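Local atomic coordinates of thioredoxin-like protein (Bacteroides caccae ATCC 43185, PDB entry 4YOD), a protein that is of uncharacterised function but carries a thioredoxin-fold domain and a helical region, consistent with a role in thiol-disulfide chemistry. Residues Tyr49-Val61 with Lys91-Leu104. Sequence-based numbering, arbitrary orientation.
Sequences YIHHPEITEQAWV and KVFAYITDLADKYL
In the helical part of the chain, assigned to DUF5106, helix 53-61 and the loop before it pack on helix 91-104, the helix axes crossing at -52° and 10.8 Å apart. Trp60 and Glu57 are the knobs, each set among four residues of the other helix. With CG anti to the backbone N (chi1 178°), the Trp60 indole is carried onto helix 91-104, among Ile96, Leu99, Ala100 and Leu104: Leu99 CB lies over one face of its five-membered ring, CZ2 meets Ala100 CB and CZ3 meets Ile96 CG2, both at 3.7 Å. The extended Glu57 lays its CG and CD against Leu99 CD2 and ends in a polar cluster. Its OE2 accepts two bonds, from Lys102 NZ on the syn lone pair (2.8 Å, a salt bridge) and from Tyr103 OH on the anti side (2.6 Å), while a water joins OE1 to Tyr95 OH. A glutamine in place of Glu57 would probably leave the Lys102 ammonium without its countercharge and weaken the hold on the Tyr103 hydroxyl. Val61 CG2 sits over the Tyr103 ring, 3.5 Å from CZ. Toward the N-terminal ends of both segments, Tyr49 CB lies over one Tyr95 face, near its rim (CH-pi), Thr56 CG2 meets that ring's edge at CE2 (3.7 Å), and Val92 CG2 lies over the Tyr49 ring. On the buried side, Ile83 of helix 72-85 touches Trp60 and Ile96, and Val120 of helix 114-125 packs against Ala100.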
# COMPACT_ATOMS: atom_id res chain seq x y z
N TYR A 49 22.96 -7.24 13.86
CA TYR A 49 22.61 -6.79 12.52
C TYR A 49 23.72 -7.18 11.52
O TYR A 49 23.44 -7.32 10.33
CB TYR A 49 22.31 -5.27 12.50
CG TYR A 49 23.49 -4.37 12.79
CD1 TYR A 49 24.13 -4.40 14.03
CD2 TYR A 49 23.91 -3.43 11.86
CE1 TYR A 49 25.21 -3.57 14.31
CE2 TYR A 49 24.99 -2.58 12.13
CZ TYR A 49 25.63 -2.64 13.36
OH TYR A 49 26.69 -1.82 13.64
N ILE A 50 24.96 -7.37 12.01
CA ILE A 50 26.13 -7.73 11.18
C ILE A 50 26.35 -9.24 11.19
O ILE A 50 26.36 -9.87 10.13
CB ILE A 50 27.45 -7.00 11.64
CG1 ILE A 50 27.28 -5.46 11.75
CG2 ILE A 50 28.63 -7.36 10.71
CD1 ILE A 50 28.36 -4.76 12.61
N HIS A 51 26.61 -9.80 12.38
CA HIS A 51 26.95 -11.20 12.58
C HIS A 51 25.77 -12.15 12.37
O HIS A 51 26.01 -13.35 12.15
CB HIS A 51 27.54 -11.39 13.99
CG HIS A 51 28.92 -10.85 14.13
ND1 HIS A 51 29.16 -9.48 14.23
CD2 HIS A 51 30.11 -11.50 14.16
CE1 HIS A 51 30.47 -9.35 14.32
NE2 HIS A 51 31.09 -10.53 14.29
N HIS A 52 24.51 -11.66 12.47
CA HIS A 52 23.34 -12.52 12.33
C HIS A 52 22.16 -11.85 11.53
O HIS A 52 21.04 -11.79 12.04
CB HIS A 52 22.87 -12.99 13.73
CG HIS A 52 23.98 -13.60 14.55
ND1 HIS A 52 24.50 -14.84 14.25
CD2 HIS A 52 24.69 -13.07 15.58
CE1 HIS A 52 25.48 -15.05 15.12
NE2 HIS A 52 25.63 -14.01 15.94
N PRO A 53 22.36 -11.38 10.27
CA PRO A 53 21.24 -10.75 9.56
C PRO A 53 20.17 -11.75 9.07
O PRO A 53 19.02 -11.36 8.94
CB PRO A 53 21.92 -10.05 8.38
CG PRO A 53 23.12 -10.84 8.12
CD PRO A 53 23.59 -11.36 9.45
N GLU A 54 20.55 -13.02 8.81
CA GLU A 54 19.59 -14.04 8.35
C GLU A 54 18.55 -14.30 9.43
O GLU A 54 17.35 -14.34 9.13
CB GLU A 54 20.28 -15.34 7.93
CG GLU A 54 21.20 -15.22 6.73
CD GLU A 54 22.56 -14.57 6.98
OE1 GLU A 54 22.97 -14.47 8.16
OE2 GLU A 54 23.22 -14.21 5.98
N ILE A 55 18.99 -14.40 10.69
CA ILE A 55 18.12 -14.60 11.86
C ILE A 55 17.27 -13.34 12.14
O ILE A 55 16.04 -13.44 12.30
CB ILE A 55 18.95 -15.01 13.10
CG1 ILE A 55 19.51 -16.46 12.89
CG2 ILE A 55 18.07 -14.95 14.37
CD1 ILE A 55 20.54 -16.96 13.94
N THR A 56 17.91 -12.16 12.20
CA THR A 56 17.24 -10.90 12.46
C THR A 56 16.17 -10.58 11.38
O THR A 56 15.07 -10.16 11.73
CB THR A 56 18.26 -9.76 12.58
OG1 THR A 56 19.32 -10.21 13.42
CG2 THR A 56 17.65 -8.48 13.16
N GLU A 57 16.49 -10.79 10.09
CA GLU A 57 15.52 -10.47 9.03
C GLU A 57 14.30 -11.42 9.10
O GLU A 57 13.17 -10.96 8.93
CB GLU A 57 16.19 -10.50 7.64
CG GLU A 57 15.27 -10.14 6.48
CD GLU A 57 16.01 -9.87 5.18
OE1 GLU A 57 17.26 -9.88 5.19
OE2 GLU A 57 15.34 -9.65 4.16
N GLN A 58 14.52 -12.71 9.41
CA GLN A 58 13.41 -13.65 9.53
C GLN A 58 12.52 -13.28 10.72
O GLN A 58 11.30 -13.39 10.62
CB GLN A 58 13.88 -15.11 9.60
CG GLN A 58 12.76 -16.15 9.50
CD GLN A 58 11.78 -15.91 8.37
OE1 GLN A 58 12.17 -15.64 7.22
NE2 GLN A 58 10.50 -16.00 8.67
N ALA A 59 13.12 -12.77 11.82
CA ALA A 59 12.39 -12.27 12.99
C ALA A 59 11.51 -11.07 12.59
O ALA A 59 10.34 -11.01 12.99
CB ALA A 59 13.36 -11.86 14.09
N TRP A 60 12.04 -10.17 11.73
CA TRP A 60 11.30 -9.01 11.23
C TRP A 60 10.10 -9.47 10.35
O TRP A 60 9.02 -8.94 10.50
CB TRP A 60 12.19 -8.03 10.45
CG TRP A 60 11.42 -6.86 9.89
CD1 TRP A 60 10.94 -6.72 8.62
CD2 TRP A 60 10.92 -5.74 10.63
NE1 TRP A 60 10.21 -5.55 8.51
CE2 TRP A 60 10.18 -4.93 9.73
CE3 TRP A 60 11.06 -5.31 11.97
CZ2 TRP A 60 9.59 -3.72 10.13
CZ3 TRP A 60 10.48 -4.12 12.36
CH2 TRP A 60 9.75 -3.33 11.44
N VAL A 61 10.33 -10.44 9.45
CA VAL A 61 9.30 -11.01 8.55
C VAL A 61 8.14 -11.61 9.39
O VAL A 61 6.97 -11.31 9.10
CB VAL A 61 9.95 -12.05 7.59
CG1 VAL A 61 8.92 -12.96 6.90
CG2 VAL A 61 10.82 -11.36 6.56
N LYS A 91 23.22 2.71 13.49
CA LYS A 91 23.38 1.64 12.50
C LYS A 91 22.23 0.58 12.58
O LYS A 91 21.82 0.05 11.55
CB LYS A 91 24.74 0.97 12.65
CG LYS A 91 25.89 1.88 12.21
CD LYS A 91 27.23 1.14 12.20
CE LYS A 91 28.39 2.09 11.98
NZ LYS A 91 29.70 1.43 12.19
N VAL A 92 21.70 0.31 13.79
CA VAL A 92 20.58 -0.62 13.99
C VAL A 92 19.27 0.05 13.50
O VAL A 92 18.46 -0.60 12.82
CB VAL A 92 20.48 -1.11 15.45
CG1 VAL A 92 19.27 -2.02 15.65
CG2 VAL A 92 21.75 -1.87 15.84
N PHE A 93 19.08 1.35 13.80
CA PHE A 93 17.92 2.12 13.33
C PHE A 93 17.84 2.04 11.80
O PHE A 93 16.78 1.71 11.26
CB PHE A 93 18.04 3.59 13.80
CG PHE A 93 16.90 4.47 13.34
CD1 PHE A 93 16.93 5.09 12.10
CD2 PHE A 93 15.82 4.74 14.18
CE1 PHE A 93 15.87 5.91 11.68
CE2 PHE A 93 14.77 5.55 13.76
CZ PHE A 93 14.81 6.14 12.52
N ALA A 94 18.99 2.27 11.12
CA ALA A 94 19.13 2.25 9.66
C ALA A 94 18.82 0.86 9.10
O ALA A 94 18.14 0.75 8.08
CB ALA A 94 20.55 2.68 9.26
N TYR A 95 19.31 -0.20 9.77
CA TYR A 95 19.08 -1.59 9.35
C TYR A 95 17.58 -1.97 9.46
O TYR A 95 17.03 -2.53 8.52
CB TYR A 95 19.97 -2.55 10.16
CG TYR A 95 19.68 -4.01 9.94
CD1 TYR A 95 20.25 -4.70 8.86
CD2 TYR A 95 18.84 -4.72 10.79
CE1 TYR A 95 19.96 -6.04 8.63
CE2 TYR A 95 18.55 -6.06 10.57
CZ TYR A 95 19.12 -6.72 9.49
OH TYR A 95 18.83 -8.04 9.28
N ILE A 96 16.94 -1.70 10.61
CA ILE A 96 15.54 -2.08 10.86
C ILE A 96 14.60 -1.22 9.98
O ILE A 96 13.66 -1.75 9.39
CB ILE A 96 15.20 -1.98 12.37
CG1 ILE A 96 16.11 -2.92 13.24
CG2 ILE A 96 13.68 -2.21 12.63
CD1 ILE A 96 15.95 -4.47 13.03
N THR A 97 14.89 0.08 9.83
CA THR A 97 14.02 0.91 8.97
C THR A 97 14.17 0.50 7.50
O THR A 97 13.20 0.63 6.74
CB THR A 97 14.25 2.42 9.17
OG1 THR A 97 15.62 2.76 8.98
CG2 THR A 97 13.75 2.91 10.52
N ASP A 98 15.35 0.01 7.11
CA ASP A 98 15.58 -0.49 5.75
C ASP A 98 14.77 -1.78 5.52
O ASP A 98 14.17 -1.93 4.45
CB ASP A 98 17.06 -0.72 5.46
CG ASP A 98 17.33 -1.27 4.08
OD1 ASP A 98 17.16 -0.52 3.09
OD2 ASP A 98 17.66 -2.48 3.98
N LEU A 99 14.71 -2.68 6.54
CA LEU A 99 13.86 -3.88 6.46
C LEU A 99 12.38 -3.50 6.32
O LEU A 99 11.66 -4.17 5.58
CB LEU A 99 14.03 -4.79 7.68
CG LEU A 99 15.35 -5.58 7.83
CD1 LEU A 99 15.26 -6.50 9.01
CD2 LEU A 99 15.68 -6.40 6.58
N ALA A 100 11.92 -2.45 7.05
CA ALA A 100 10.54 -1.94 6.98
C ALA A 100 10.21 -1.48 5.56
O ALA A 100 9.15 -1.80 5.06
CB ALA A 100 10.33 -0.80 7.96
N ASP A 101 11.16 -0.81 4.87
CA ASP A 101 10.99 -0.38 3.48
C ASP A 101 10.88 -1.65 2.58
O ASP A 101 9.85 -1.85 1.91
CB ASP A 101 12.19 0.51 3.06
CG ASP A 101 12.26 1.00 1.62
OD1 ASP A 101 11.31 0.74 0.85
OD2 ASP A 101 13.23 1.71 1.28
N LYS A 102 11.89 -2.54 2.65
CA LYS A 102 11.95 -3.78 1.87
C LYS A 102 10.65 -4.61 1.93
O LYS A 102 10.22 -5.12 0.90
CB LYS A 102 13.13 -4.65 2.34
CG LYS A 102 13.36 -5.92 1.53
CD LYS A 102 14.62 -6.63 1.98
CE LYS A 102 14.83 -7.94 1.26
NZ LYS A 102 16.09 -8.61 1.69
N TYR A 103 10.03 -4.74 3.11
CA TYR A 103 8.85 -5.60 3.21
C TYR A 103 7.51 -4.86 3.21
O TYR A 103 6.54 -5.41 2.69
CB TYR A 103 8.96 -6.47 4.47
CG TYR A 103 10.01 -7.54 4.30
CD1 TYR A 103 9.75 -8.68 3.55
CD2 TYR A 103 11.30 -7.37 4.80
CE1 TYR A 103 10.74 -9.64 3.32
CE2 TYR A 103 12.29 -8.33 4.60
CZ TYR A 103 12.01 -9.45 3.83
OH TYR A 103 12.96 -10.41 3.60
N LEU A 104 7.44 -3.66 3.78
CA LEU A 104 6.15 -2.97 3.90
C LEU A 104 5.94 -1.89 2.86
O LEU A 104 4.78 -1.49 2.68
CB LEU A 104 5.97 -2.36 5.31
CG LEU A 104 6.14 -3.28 6.51
CD1 LEU A 104 6.31 -2.47 7.79
CD2 LEU A 104 4.99 -4.29 6.61
O HOH W 1 19.15 -8.63 6.60